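Local coordinates for AvrRpt2 (Erwinia amylovora, PDB 6HQZ), which acts as a type III effector of the fire blight pathogen, a papain-like C70-family cysteine protease that probably cleaves proteins inside host plant cells, at residues A[76-81]-A[139-144]; A[16-21]-A[34-39]; A[65-70]-A[148-153]; A[8-13]-A[25-30]. All coordinates share one frame; numbering follows the deposited sequence.

Interaction 1. Residues A[76-81]-A[139-144]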
loop_
_atom_site.group_PDB
_atom_site.type_symbol
_atom_site.label_atom_id
_atom_site.label_comp_id
_atom_site.label_asym_id
_atom_site.label_seq_id
_atom_site.Cartn_x
_atom_site.Cartn_y
_atom_site.Cartn_z
ATOM N N ARG A 76 -1.100 -2.643 19.982
ATOM C CA ARG A 76 -1.111 -4.085 19.722
ATOM C C ARG A 76 -2.282 -4.518 18.849
ATOM O O ARG A 76 -2.893 -5.570 19.095
ATOM C CB ARG A 76 -1.176 -4.880 21.017
ATOM C CG ARG A 76 -0.168 -4.535 22.074
ATOM C CD ARG A 76 1.087 -5.307 21.874
ATOM N NE ARG A 76 1.715 -5.907 23.067
ATOM C CZ ARG A 76 1.393 -7.074 23.640
ATOM N NH1 ARG A 76 0.324 -7.794 23.330
ATOM N NH2 ARG A 76 2.173 -7.501 24.583
ATOM N N GLN A 77 -2.606 -3.716 17.839
ATOM C CA GLN A 77 -3.636 -4.060 16.885
ATOM C C GLN A 77 -3.329 -3.384 15.515
ATOM O O GLN A 77 -3.032 -2.216 15.476
ATOM C CB GLN A 77 -4.929 -3.500 17.429
ATOM C CG GLN A 77 -6.196 -4.163 17.005
ATOM C CD GLN A 77 -7.324 -3.758 17.940
ATOM O OE1 GLN A 77 -7.743 -4.530 18.834
ATOM N NE2 GLN A 77 -7.781 -2.536 17.787
ATOM N N PHE A 78 -3.410 -4.116 14.418
ATOM C CA PHE A 78 -3.378 -3.597 13.064
ATOM C C PHE A 78 -4.771 -3.587 12.472
ATOM O O PHE A 78 -5.581 -4.506 12.692
ATOM C CB PHE A 78 -2.498 -4.467 12.135
ATOM C CG PHE A 78 -1.038 -4.343 12.378
ATOM C CD1 PHE A 78 -0.344 -3.292 11.900
ATOM C CD2 PHE A 78 -0.351 -5.317 13.088
ATOM C CE1 PHE A 78 1.000 -3.155 12.145
ATOM C CE2 PHE A 78 0.985 -5.199 13.341
ATOM C CZ PHE A 78 1.671 -4.159 12.830
ATOM N N SER A 79 -5.011 -2.602 11.612
ATOM C CA SER A 79 -6.189 -2.621 10.767
ATOM C C SER A 79 -5.875 -3.342 9.456
ATOM O O SER A 79 -4.701 -3.441 9.014
ATOM C CB SER A 79 -6.651 -1.205 10.483
ATOM O OG SER A 79 -5.624 -0.510 9.805
ATOM N N ALA A 80 -6.941 -3.831 8.827
ATOM C CA ALA A 80 -6.879 -4.313 7.434
ATOM C C ALA A 80 -6.175 -3.308 6.536
ATOM O O ALA A 80 -5.247 -3.695 5.810
ATOM C CB ALA A 80 -8.285 -4.634 6.895
ATOM N N ASN A 81 -6.573 -2.037 6.581
ATOM C CA ASN A 81 -5.920 -1.043 5.724
ATOM C C ASN A 81 -4.432 -0.887 6.047
ATOM O O ASN A 81 -3.610 -0.773 5.145
ATOM C CB ASN A 81 -6.584 0.333 5.818
ATOM C CG ASN A 81 -7.932 0.382 5.144
ATOM O OD1 ASN A 81 -8.250 -0.423 4.272
ATOM N ND2 ASN A 81 -8.737 1.313 5.559
ATOM N N GLN A 139 -4.328 -11.181 17.776
ATOM C CA GLN A 139 -4.240 -11.893 19.071
ATOM C C GLN A 139 -2.952 -12.684 19.206
ATOM O O GLN A 139 -2.411 -12.773 20.298
ATOM C CB GLN A 139 -5.360 -12.881 19.204
ATOM C CG GLN A 139 -5.300 -13.684 20.509
ATOM C CD GLN A 139 -6.383 -14.752 20.507
ATOM O OE1 GLN A 139 -7.362 -14.648 19.748
ATOM N NE2 GLN A 139 -6.213 -15.788 21.342
ATOM N N ARG A 140 -2.473 -13.211 18.087
ATOM C CA ARG A 140 -1.416 -14.250 18.126
ATOM C C ARG A 140 -0.079 -13.820 17.631
ATOM O O ARG A 140 0.877 -14.534 17.832
ATOM C CB ARG A 140 -1.897 -15.458 17.331
ATOM C CG ARG A 140 -3.192 -16.010 17.889
ATOM C CD ARG A 140 -3.663 -17.238 17.156
ATOM N NE ARG A 140 -4.758 -17.828 17.926
ATOM C CZ ARG A 140 -4.573 -18.479 19.074
ATOM N NH1 ARG A 140 -3.329 -18.698 19.554
ATOM N NH2 ARG A 140 -5.620 -18.915 19.751
ATOM N N LEU A 141 0.026 -12.619 17.066
ATOM C CA LEU A 141 1.301 -12.099 16.631
ATOM C C LEU A 141 2.276 -11.976 17.779
ATOM O O LEU A 141 1.861 -11.759 18.953
ATOM C CB LEU A 141 1.122 -10.692 15.999
ATOM C CG LEU A 141 2.352 -10.045 15.401
ATOM C CD1 LEU A 141 2.929 -10.767 14.184
ATOM C CD2 LEU A 141 1.995 -8.609 15.005
ATOM N N ALA A 142 3.546 -12.176 17.473
ATOM C CA ALA A 142 4.607 -12.049 18.482
ATOM C C ALA A 142 4.902 -10.612 18.966
ATOM O O ALA A 142 6.013 -10.195 18.918
ATOM C CB ALA A 142 5.880 -12.683 17.949
ATOM N N TRP A 143 3.924 -9.980 19.576
ATOM C CA TRP A 143 4.006 -8.584 20.028
ATOM C C TRP A 143 5.146 -8.308 20.974
ATOM O O TRP A 143 5.625 -7.200 21.032
ATOM C CB TRP A 143 2.709 -8.185 20.692
ATOM C CG TRP A 143 1.594 -8.145 19.784
ATOM C CD1 TRP A 143 0.609 -9.038 19.683
ATOM C CD2 TRP A 143 1.344 -7.148 18.806
ATOM N NE1 TRP A 143 -0.277 -8.661 18.718
ATOM C CE2 TRP A 143 0.162 -7.510 18.142
ATOM C CE3 TRP A 143 1.992 -5.968 18.441
ATOM C CZ2 TRP A 143 -0.397 -6.734 17.101
ATOM C CZ3 TRP A 143 1.412 -5.158 17.435
ATOM C CH2 TRP A 143 0.246 -5.571 16.763
ATOM N N ARG A 144 5.620 -9.319 21.683
ATOM C CA ARG A 144 6.640 -9.146 22.681
ATOM C C ARG A 144 7.985 -8.761 22.114
ATOM O O ARG A 144 8.830 -8.194 22.850
ATOM C CB ARG A 144 6.806 -10.387 23.581
ATOM C CG ARG A 144 7.859 -10.254 24.644
ATOM C CD ARG A 144 7.875 -11.468 25.551
ATOM N NE ARG A 144 8.085 -11.037 26.899
ATOM C CZ ARG A 144 7.928 -11.835 27.948
ATOM N NH1 ARG A 144 7.569 -13.121 27.782
ATOM N NH2 ARG A 144 8.123 -11.343 29.156
#
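R76 lies along one face of the W143 side chain, its backbone over the indole and its guanidinium over CB. Its CA sits squarely over the benzene half, 3.5 Å from the centroid of the six-membered ring and only 11° off the ring normal, a CH-pi contact, while its carbonyl carbon comes within 3.4 Å of W143 CZ2. The side chain then runs back over the indole in the direction opposite to that of W143. A bend at chi2 (-87°) turns it from CG along the ring, so that CD passes along the CG-CD2-CE3 side of the indole, 3.6 Å from W143 CG. The guanidinium ends almost exactly parallel to the indole, but displaced toward the CB side: what it covers is W143 CB, 3.4 Å from R76 CZ. W143 has its own CG beside the backbone N (chi1 -66°), which stretches the ring toward the 76-78 backbone. The second face of the indole takes the L141 CD2 methyl, and the same methyl meets the edge of the F78 ring, 3.9 Å from CE2. F78 and W143 lie nearly parallel but slid apart, centroids 5.6 Å from each other, so that they meet through F78 CE2 and W143 CH2 at 3.5 Å. The indole N-H is engaged by N138 O, and N138 also accepts the F78 N-H through its side chain, so one residue in the last turn of helix 134-140 ties both segments. F78 packs on F137 of that helix and on M149 of strand 149-152, and just beyond it S79 caps the start of helix 80-90.

Interaction 2. Residues A[16-21]-A[34-39]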
loop_
_atom_site.group_PDB
_atom_site.type_symbol
_atom_site.label_atom_id
_atom_site.label_comp_id
_atom_site.label_asym_id
_atom_site.label_seq_id
_atom_site.Cartn_x
_atom_site.Cartn_y
_atom_site.Cartn_z
ATOM N N GLU A 16 13.123 -30.235 8.047
ATOM C CA GLU A 16 14.359 -29.545 8.348
ATOM C C GLU A 16 14.227 -28.806 9.692
ATOM O O GLU A 16 13.155 -28.358 10.062
ATOM C CB GLU A 16 14.607 -28.516 7.228
ATOM C CG GLU A 16 16.056 -28.061 7.226
ATOM C CD GLU A 16 16.360 -26.949 6.225
ATOM O OE1 GLU A 16 17.566 -26.743 5.956
ATOM O OE2 GLU A 16 15.413 -26.290 5.729
ATOM N N ARG A 17 15.338 -28.641 10.382
ATOM C CA ARG A 17 15.350 -27.860 11.623
ATOM C C ARG A 17 15.134 -26.357 11.383
ATOM O O ARG A 17 15.795 -25.790 10.554
ATOM C CB ARG A 17 16.716 -28.096 12.233
ATOM C CG ARG A 17 17.106 -27.314 13.465
ATOM C CD ARG A 17 18.426 -27.922 13.934
ATOM N NE ARG A 17 18.982 -27.273 15.114
ATOM C CZ ARG A 17 20.028 -27.720 15.822
ATOM N NH1 ARG A 17 20.659 -28.856 15.511
ATOM N NH2 ARG A 17 20.414 -27.032 16.898
ATOM N N MET A 18 14.230 -25.730 12.122
ATOM C CA MET A 18 13.836 -24.347 11.895
ATOM C C MET A 18 13.441 -24.157 10.417
ATOM O O MET A 18 13.709 -23.137 9.785
ATOM C CB MET A 18 14.982 -23.421 12.272
ATOM C CG MET A 18 15.227 -23.389 13.772
ATOM S SD MET A 18 13.889 -22.399 14.438
ATOM C CE MET A 18 14.191 -20.831 13.498
ATOM N N GLY A 19 12.822 -25.188 9.888
ATOM C CA GLY A 19 12.453 -25.226 8.482
ATOM C C GLY A 19 11.571 -24.063 8.082
ATOM O O GLY A 19 11.702 -23.617 6.937
ATOM N N CYS A 20 10.718 -23.537 8.984
ATOM C CA CYS A 20 9.818 -22.429 8.647
ATOM C C CYS A 20 10.616 -21.147 8.412
ATOM O O CYS A 20 10.270 -20.370 7.513
ATOM C CB CYS A 20 8.666 -22.248 9.638
ATOM S SG CYS A 20 9.237 -22.030 11.311
ATOM N N TRP A 21 11.719 -20.961 9.135
ATOM C CA TRP A 21 12.596 -19.798 8.855
ATOM C C TRP A 21 13.150 -19.811 7.399
ATOM O O TRP A 21 13.146 -18.769 6.674
ATOM C CB TRP A 21 13.722 -19.708 9.888
ATOM C CG TRP A 21 14.912 -18.811 9.451
ATOM C CD1 TRP A 21 16.034 -19.190 8.780
ATOM C CD2 TRP A 21 15.016 -17.409 9.652
ATOM N NE1 TRP A 21 16.845 -18.089 8.555
ATOM C CE2 TRP A 21 16.254 -16.990 9.110
ATOM C CE3 TRP A 21 14.224 -16.485 10.307
ATOM C CZ2 TRP A 21 16.674 -15.671 9.139
ATOM C CZ3 TRP A 21 14.644 -15.164 10.339
ATOM C CH2 TRP A 21 15.849 -14.774 9.766
ATOM N N SER A 34 21.898 -19.550 7.260
ATOM C CA SER A 34 21.847 -19.747 8.711
ATOM C C SER A 34 20.705 -18.951 9.331
ATOM O O SER A 34 20.129 -18.064 8.722
ATOM C CB SER A 34 23.182 -19.372 9.356
ATOM O OG SER A 34 23.426 -17.984 9.251
ATOM N N GLY A 35 20.364 -19.282 10.561
ATOM C CA GLY A 35 19.169 -18.732 11.161
ATOM C C GLY A 35 19.387 -18.582 12.630
ATOM O O GLY A 35 20.468 -18.872 13.142
ATOM N N PRO A 36 18.358 -18.145 13.329
ATOM C CA PRO A 36 18.467 -17.998 14.760
ATOM C C PRO A 36 18.948 -19.297 15.396
ATOM O O PRO A 36 18.564 -20.410 14.978
ATOM C CB PRO A 36 17.056 -17.652 15.167
ATOM C CG PRO A 36 16.492 -16.984 13.925
ATOM C CD PRO A 36 16.997 -17.870 12.855
ATOM N N ARG A 37 19.811 -19.125 16.372
ATOM C CA ARG A 37 20.580 -20.215 16.926
ATOM C C ARG A 37 19.668 -21.024 17.856
ATOM O O ARG A 37 19.787 -22.250 17.984
ATOM C CB ARG A 37 21.782 -19.629 17.669
ATOM C CG ARG A 37 22.904 -20.616 17.960
ATOM C CD ARG A 37 23.838 -20.142 19.072
ATOM N NE ARG A 37 24.262 -21.268 19.931
ATOM C CZ ARG A 37 23.585 -21.757 20.984
ATOM N NH1 ARG A 37 22.413 -21.241 21.373
ATOM N NH2 ARG A 37 24.084 -22.786 21.664
ATOM N N LEU A 38 18.752 -20.325 18.521
ATOM C CA LEU A 38 17.772 -21.001 19.348
ATOM C C LEU A 38 16.455 -21.048 18.517
ATOM O O LEU A 38 16.333 -20.467 17.409
ATOM C CB LEU A 38 17.629 -20.334 20.748
ATOM C CG LEU A 38 18.789 -20.303 21.781
ATOM C CD1 LEU A 38 18.391 -19.458 22.996
ATOM C CD2 LEU A 38 19.292 -21.676 22.261
ATOM N N GLY A 39 15.489 -21.753 19.061
ATOM C CA GLY A 39 14.235 -21.974 18.400
ATOM C C GLY A 39 13.315 -20.784 18.348
ATOM O O GLY A 39 13.645 -19.637 18.737
#
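The W21 indole receives P36 CD on one face, over the middle, near the CD2-CE2 bond shared by its rings, 3.9 Å from the centroid of the six-membered ring and 17° off the normal: a CH-pi contact through the proline carbon next to nitrogen. Around the ring nitrogen the approach is oblique. G35 CA lies 3.6 Å from W21 NE1, and the same N-H donates to S34 O over 3.3 Å. This bond is long and bent, 135° at the hydrogen. The oxygen is tilted out of the indole plane, and the donor stands above the carbonyl plane. W21 reaches this loop because its CG is anti to the backbone N (chi1 163°), and the ring also touches M106 of strand 104-113. C20 and W21 lie in the first turn of helix 19-27, M18 at its N-cap, and a type II beta turn from E16 to G19 leads into it. A helix opening with a Cys-Trp pair is consistent with the papain-like fold, in which the corresponding helix starts at the active-site cleft. M18, with positive phi, sends its side chain to the 34-39 loop. Bent at both chi2 and chi3, the thioether curls between P36 and G39, its SD 4.0 Å from G39 CA and its CE 4.1 Å from P36 CD. P36, which touches M18 and W21, also packs on L43 of helix 40-45 and L61 of helix 49-65.

Interaction 3. Residues A[65-70]-A[148-153]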
loop_
_atom_site.group_PDB
_atom_site.type_symbol
_atom_site.label_atom_id
_atom_site.label_comp_id
_atom_site.label_asym_id
_atom_site.label_seq_id
_atom_site.Cartn_x
_atom_site.Cartn_y
_atom_site.Cartn_z
ATOM N N GLU A 65 21.673 -9.795 6.020
ATOM C CA GLU A 65 20.873 -10.318 4.928
ATOM C C GLU A 65 19.856 -9.352 4.415
ATOM O O GLU A 65 18.950 -9.778 3.731
ATOM C CB GLU A 65 20.120 -11.559 5.379
ATOM C CG GLU A 65 20.988 -12.619 6.008
ATOM C CD GLU A 65 22.004 -13.172 5.045
ATOM O OE1 GLU A 65 21.808 -13.090 3.805
ATOM O OE2 GLU A 65 22.999 -13.704 5.542
ATOM N N ASN A 66 19.978 -8.078 4.767
ATOM C CA ASN A 66 19.096 -7.034 4.259
ATOM C C ASN A 66 17.619 -7.321 4.502
ATOM O O ASN A 66 16.768 -7.316 3.595
ATOM C CB ASN A 66 19.387 -6.792 2.792
ATOM C CG ASN A 66 20.859 -6.551 2.552
ATOM O OD1 ASN A 66 21.524 -7.345 1.909
ATOM N ND2 ASN A 66 21.387 -5.458 3.114
ATOM N N LEU A 67 17.329 -7.596 5.760
ATOM C CA LEU A 67 15.960 -7.699 6.236
ATOM C C LEU A 67 15.752 -6.545 7.217
ATOM O O LEU A 67 16.704 -6.012 7.785
ATOM C CB LEU A 67 15.736 -9.035 6.911
ATOM C CG LEU A 67 15.864 -10.355 6.140
ATOM C CD1 LEU A 67 15.777 -11.475 7.168
ATOM C CD2 LEU A 67 14.719 -10.566 5.162
ATOM N N ALA A 68 14.513 -6.113 7.335
ATOM C CA ALA A 68 14.097 -5.101 8.270
ATOM C C ALA A 68 12.749 -5.436 8.889
ATOM O O ALA A 68 11.970 -6.240 8.357
ATOM C CB ALA A 68 13.998 -3.752 7.585
ATOM N N GLU A 69 12.493 -4.771 10.005
ATOM C CA GLU A 69 11.290 -5.035 10.794
ATOM C C GLU A 69 10.309 -3.907 10.742
ATOM O O GLU A 69 10.675 -2.744 10.605
ATOM C CB GLU A 69 11.631 -5.339 12.240
ATOM C CG GLU A 69 12.235 -4.190 13.054
ATOM C CD GLU A 69 12.984 -4.650 14.303
ATOM O OE1 GLU A 69 13.244 -5.877 14.510
ATOM O OE2 GLU A 69 13.283 -3.786 15.118
ATOM N N VAL A 70 9.068 -4.270 10.864
ATOM C CA VAL A 70 7.971 -3.318 10.912
ATOM C C VAL A 70 7.824 -2.782 12.337
ATOM O O VAL A 70 7.764 -3.581 13.271
ATOM C CB VAL A 70 6.669 -4.055 10.570
ATOM C CG1 VAL A 70 5.481 -3.094 10.733
ATOM C CG2 VAL A 70 6.707 -4.656 9.174
ATOM N N ALA A 148 8.857 -9.135 15.223
ATOM C CA ALA A 148 7.689 -9.932 14.972
ATOM C C ALA A 148 7.376 -10.056 13.468
ATOM O O ALA A 148 6.882 -11.111 13.050
ATOM C CB ALA A 148 6.503 -9.391 15.750
ATOM N N MET A 149 7.674 -9.000 12.681
ATOM C CA MET A 149 7.261 -8.908 11.280
ATOM C C MET A 149 8.468 -8.390 10.525
ATOM O O MET A 149 8.894 -7.243 10.778
ATOM C CB MET A 149 6.110 -7.900 11.178
ATOM C CG MET A 149 4.747 -8.475 11.678
ATOM S SD MET A 149 3.550 -7.161 11.764
ATOM C CE MET A 149 3.238 -6.870 10.070
ATOM N N LEU A 150 9.047 -9.240 9.666
ATOM C CA LEU A 150 10.226 -8.931 8.923
ATOM C C LEU A 150 9.928 -8.841 7.435
ATOM O O LEU A 150 9.079 -9.565 6.893
ATOM C CB LEU A 150 11.333 -9.954 9.144
ATOM C CG LEU A 150 11.964 -10.011 10.529
ATOM C CD1 LEU A 150 13.021 -11.108 10.571
ATOM C CD2 LEU A 150 12.618 -8.699 10.952
ATOM N N TYR A 151 10.674 -7.957 6.776
ATOM C CA TYR A 151 10.534 -7.791 5.323
ATOM C C TYR A 151 11.870 -7.611 4.659
ATOM O O TYR A 151 12.882 -7.332 5.356
ATOM C CB TYR A 151 9.570 -6.636 5.012
ATOM C CG TYR A 151 10.039 -5.243 5.434
ATOM C CD1 TYR A 151 10.810 -4.441 4.568
ATOM C CD2 TYR A 151 9.662 -4.707 6.682
ATOM C CE1 TYR A 151 11.234 -3.169 4.962
ATOM C CE2 TYR A 151 10.061 -3.446 7.068
ATOM C CZ TYR A 151 10.850 -2.702 6.222
ATOM O OH TYR A 151 11.190 -1.491 6.655
ATOM N N SER A 152 11.856 -7.712 3.312
ATOM C CA SER A 152 13.045 -7.597 2.493
ATOM C C SER A 152 13.388 -6.145 2.203
ATOM O O SER A 152 12.547 -5.392 1.776
ATOM C CB SER A 152 12.901 -8.274 1.107
ATOM O OG SER A 152 14.186 -8.271 0.457
ATOM N N GLU A 153 14.632 -5.778 2.453
ATOM C CA GLU A 153 15.182 -4.483 1.979
ATOM C C GLU A 153 15.789 -4.554 0.569
ATOM O O GLU A 153 16.188 -3.513 0.026
ATOM C CB GLU A 153 16.211 -3.940 2.968
ATOM C CG GLU A 153 15.572 -3.446 4.254
ATOM C CD GLU A 153 16.546 -2.673 5.130
ATOM O OE1 GLU A 153 17.745 -3.071 5.222
ATOM O OE2 GLU A 153 16.100 -1.661 5.723
HETATM O O HOH W 1 7.969 -6.317 13.709
#
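The methyl of A68 fits the notch between Y151 and E153: CB lies over one face of the tyrosine ring, 3.6 Å from CZ, and 3.5 Å from E153 OE2. The ring is laid across the A68 peptide by a chi1 of 66°, which places CG between the backbone N and the carbonyl carbon and brings CD2 to 3.2 Å from A68 O. Further along, V70 CG2 fills the dip between M149 CB and Y151 CD2, 3.9 Å from each. A68 and Y151 form a hydrogen-bonded pair of an antiparallel ladder, the A68 N-H reaching Y151 O at 2.8 Å and the Y151 N-H reaching A68 O in return. Strand 67-69 is joined, at the edge of the six-stranded sheet, to strand 149-152; V70 N to M149 O and E153 N to N66 O extend the ladder at both ends. On the other side of the sheet L150 reaches across, its CD2 3.7 Å from E69 CB, with L67 CD1 more loosely beside it. The E69 carboxylate leads off to a salt bridge with R55, and H90 stacks on the Y151 ring. Where pairing ends, one water accepts from M149 N and donates to V70 O.

Interaction 4. Residues A[8-13]-A[25-30]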
loop_
_atom_site.group_PDB
_atom_site.type_symbol
_atom_site.label_atom_id
_atom_site.label_comp_id
_atom_site.label_asym_id
_atom_site.label_seq_id
_atom_site.Cartn_x
_atom_site.Cartn_y
_atom_site.Cartn_z
ATOM N N VAL A 8 3.878 -14.065 -4.698
ATOM C CA VAL A 8 4.847 -14.585 -3.783
ATOM C C VAL A 8 4.934 -16.115 -3.989
ATOM O O VAL A 8 3.938 -16.800 -3.933
ATOM C CB VAL A 8 4.451 -14.173 -2.372
ATOM C CG1 VAL A 8 5.541 -14.600 -1.428
ATOM C CG2 VAL A 8 4.308 -12.648 -2.362
ATOM N N PRO A 9 6.130 -16.615 -4.306
ATOM C CA PRO A 9 6.303 -18.038 -4.487
ATOM C C PRO A 9 6.125 -18.783 -3.163
ATOM O O PRO A 9 6.361 -18.218 -2.063
ATOM C CB PRO A 9 7.737 -18.170 -4.994
ATOM C CG PRO A 9 8.447 -16.925 -4.578
ATOM C CD PRO A 9 7.401 -15.856 -4.445
ATOM N N TYR A 10 5.595 -19.986 -3.253
ATOM C CA TYR A 10 5.283 -20.764 -2.028
ATOM C C TYR A 10 6.448 -21.728 -1.823
ATOM O O TYR A 10 6.801 -22.440 -2.755
ATOM C CB TYR A 10 3.962 -21.524 -2.205
ATOM C CG TYR A 10 3.743 -22.393 -1.012
ATOM C CD1 TYR A 10 3.447 -21.813 0.238
ATOM C CD2 TYR A 10 4.000 -23.745 -1.072
ATOM C CE1 TYR A 10 3.299 -22.636 1.356
ATOM C CE2 TYR A 10 3.850 -24.555 0.050
ATOM C CZ TYR A 10 3.499 -23.992 1.245
ATOM O OH TYR A 10 3.426 -24.858 2.350
ATOM N N VAL A 11 6.981 -21.822 -0.584
ATOM C CA VAL A 11 8.027 -22.768 -0.253
ATOM C C VAL A 11 7.548 -23.466 1.054
ATOM O O VAL A 11 7.150 -22.740 1.970
ATOM C CB VAL A 11 9.398 -22.058 -0.026
ATOM C CG1 VAL A 11 10.475 -23.048 0.376
ATOM C CG2 VAL A 11 9.813 -21.254 -1.289
ATOM N N SER A 12 7.510 -24.803 1.053
ATOM C CA SER A 12 7.160 -25.596 2.245
ATOM C C SER A 12 8.380 -25.864 3.119
ATOM O O SER A 12 9.518 -25.905 2.641
ATOM C CB SER A 12 6.503 -26.923 1.830
ATOM O OG SER A 12 7.337 -27.749 1.047
ATOM N N GLN A 13 8.153 -26.044 4.427
ATOM C CA GLN A 13 9.257 -26.376 5.324
ATOM C C GLN A 13 9.285 -27.860 5.163
ATOM O O GLN A 13 8.239 -28.518 5.039
ATOM C CB GLN A 13 8.974 -25.957 6.780
ATOM C CG GLN A 13 7.878 -26.724 7.470
ATOM C CD GLN A 13 7.558 -26.142 8.878
ATOM O OE1 GLN A 13 6.719 -25.251 9.028
ATOM N NE2 GLN A 13 8.304 -26.582 9.858
ATOM N N THR A 25 12.084 -17.065 4.533
ATOM C CA THR A 25 13.087 -16.162 3.996
ATOM C C THR A 25 13.234 -16.422 2.460
ATOM O O THR A 25 13.298 -15.436 1.724
ATOM C CB THR A 25 14.430 -16.243 4.724
ATOM O OG1 THR A 25 14.862 -17.592 4.764
ATOM C CG2 THR A 25 14.341 -15.711 6.077
ATOM N N ARG A 26 13.131 -17.687 2.010
ATOM C CA ARG A 26 13.114 -18.028 0.573
ATOM C C ARG A 26 11.886 -17.442 -0.153
ATOM O O ARG A 26 12.027 -16.884 -1.266
ATOM C CB ARG A 26 13.253 -19.550 0.287
ATOM C CG ARG A 26 13.925 -19.864 -1.048
ATOM C CD ARG A 26 14.506 -21.297 -1.200
ATOM N NE ARG A 26 14.627 -21.966 0.102
ATOM C CZ ARG A 26 14.431 -23.261 0.342
ATOM N NH1 ARG A 26 14.173 -24.117 -0.642
ATOM N NH2 ARG A 26 14.536 -23.697 1.596
ATOM N N MET A 27 10.719 -17.472 0.498
ATOM C CA MET A 27 9.537 -16.831 -0.062
ATOM C C MET A 27 9.702 -15.325 -0.201
ATOM O O MET A 27 9.097 -14.750 -1.105
ATOM C CB MET A 27 8.264 -17.170 0.697
ATOM C CG MET A 27 7.900 -18.624 0.607
ATOM S SD MET A 27 6.280 -18.968 1.312
ATOM C CE MET A 27 6.693 -19.461 2.968
ATOM N N LEU A 28 10.537 -14.720 0.643
ATOM C CA LEU A 28 10.819 -13.268 0.574
ATOM C C LEU A 28 11.881 -12.890 -0.503
ATOM O O LEU A 28 12.231 -11.702 -0.625
ATOM C CB LEU A 28 11.251 -12.722 1.931
ATOM C CG LEU A 28 10.180 -12.003 2.752
ATOM C CD1 LEU A 28 8.873 -12.767 3.011
ATOM C CD2 LEU A 28 10.776 -11.519 4.056
ATOM N N GLY A 29 12.447 -13.897 -1.168
ATOM C CA GLY A 29 13.494 -13.747 -2.208
ATOM C C GLY A 29 14.942 -13.964 -1.739
ATOM O O GLY A 29 15.842 -13.858 -2.539
ATOM N N HIS A 30 15.167 -14.287 -0.465
ATOM C CA HIS A 30 16.527 -14.438 0.109
ATOM C C HIS A 30 16.963 -15.900 0.171
ATOM O O HIS A 30 16.142 -16.817 0.353
ATOM C CB HIS A 30 16.557 -13.860 1.544
ATOM C CG HIS A 30 16.333 -12.379 1.608
ATOM N ND1 HIS A 30 17.298 -11.493 2.051
ATOM C CD2 HIS A 30 15.270 -11.630 1.245
ATOM C CE1 HIS A 30 16.837 -10.260 1.951
ATOM N NE2 HIS A 30 15.614 -10.312 1.454
#
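P9 and M27 bring the two backbones closest, CA atoms about 5.6 Å apart, where the extended segment 8-13 passes the last turn of helix 19-27. M27 carries most of the contact. Its CG lies beside the backbone N (chi1 -65°), which directs the chain along the passing backbone instead of across it: CG lies 3.1 Å from P9 O, SD comes level with the V11 amide, and the bend at chi3 carries CE on to V11 O at 3.5 Å. The V11 N-H points at SD, a weak hydrogen bond of 3.5 Å. On the same sulfur the Y10 ring comes alongside, pointing the same way, in a Met-aromatic contact that is oblique, 5.1 Å from SD to the ring centroid. A Schellman motif follows the helix, with G29 the first residue to leave helical angles and bonds from H30 N to T25 O and from G29 N to R26 O; positive phi at G29 turns the chain away. Segment 8-13 thus covers the C-terminal end of helix 19-27, the helix that in this papain-like fold carries C20 and W21 in its first turn. V11 meets M27 and R26 with different methyls: CG2 sits 3.8 Å from M27 CG, while CG1 stands over the middle of the R26 guanidinium face, 4.0 Å from CZ, the two side chains crossing at about a right angle. V8 CG1 touches M27 O at 3.6 Å. Past the contact, the Y10 hydroxyl bonds to D123 O and H122 meets its ring edge-to-face, while M27 and L28 pack on V108 of strand 104-113.

Interactions 4 and 2 come first along the chain with alternating segments and share helix 19-27, interaction 2 at its start and interaction 4 at its end, their centres about 14 Å apart. Interaction 3 then pairs the edge strand 67-69 with the final strand 149-152, enclosing interaction 1 in sequence. Interactions 1 and 3 touch where F78 and L141 meet M149, while interaction 1 lies on the opposite side of the chain's centre from interactions 2 and 4, its centre about 23 and 22 Å from theirs. Interaction 3 also reaches interaction 4, through a probable S152-H30 hydrogen bond, and interaction 2, through L67 on W21. Interaction 3 thus lies between the other three, touching each, in one papain-like domain.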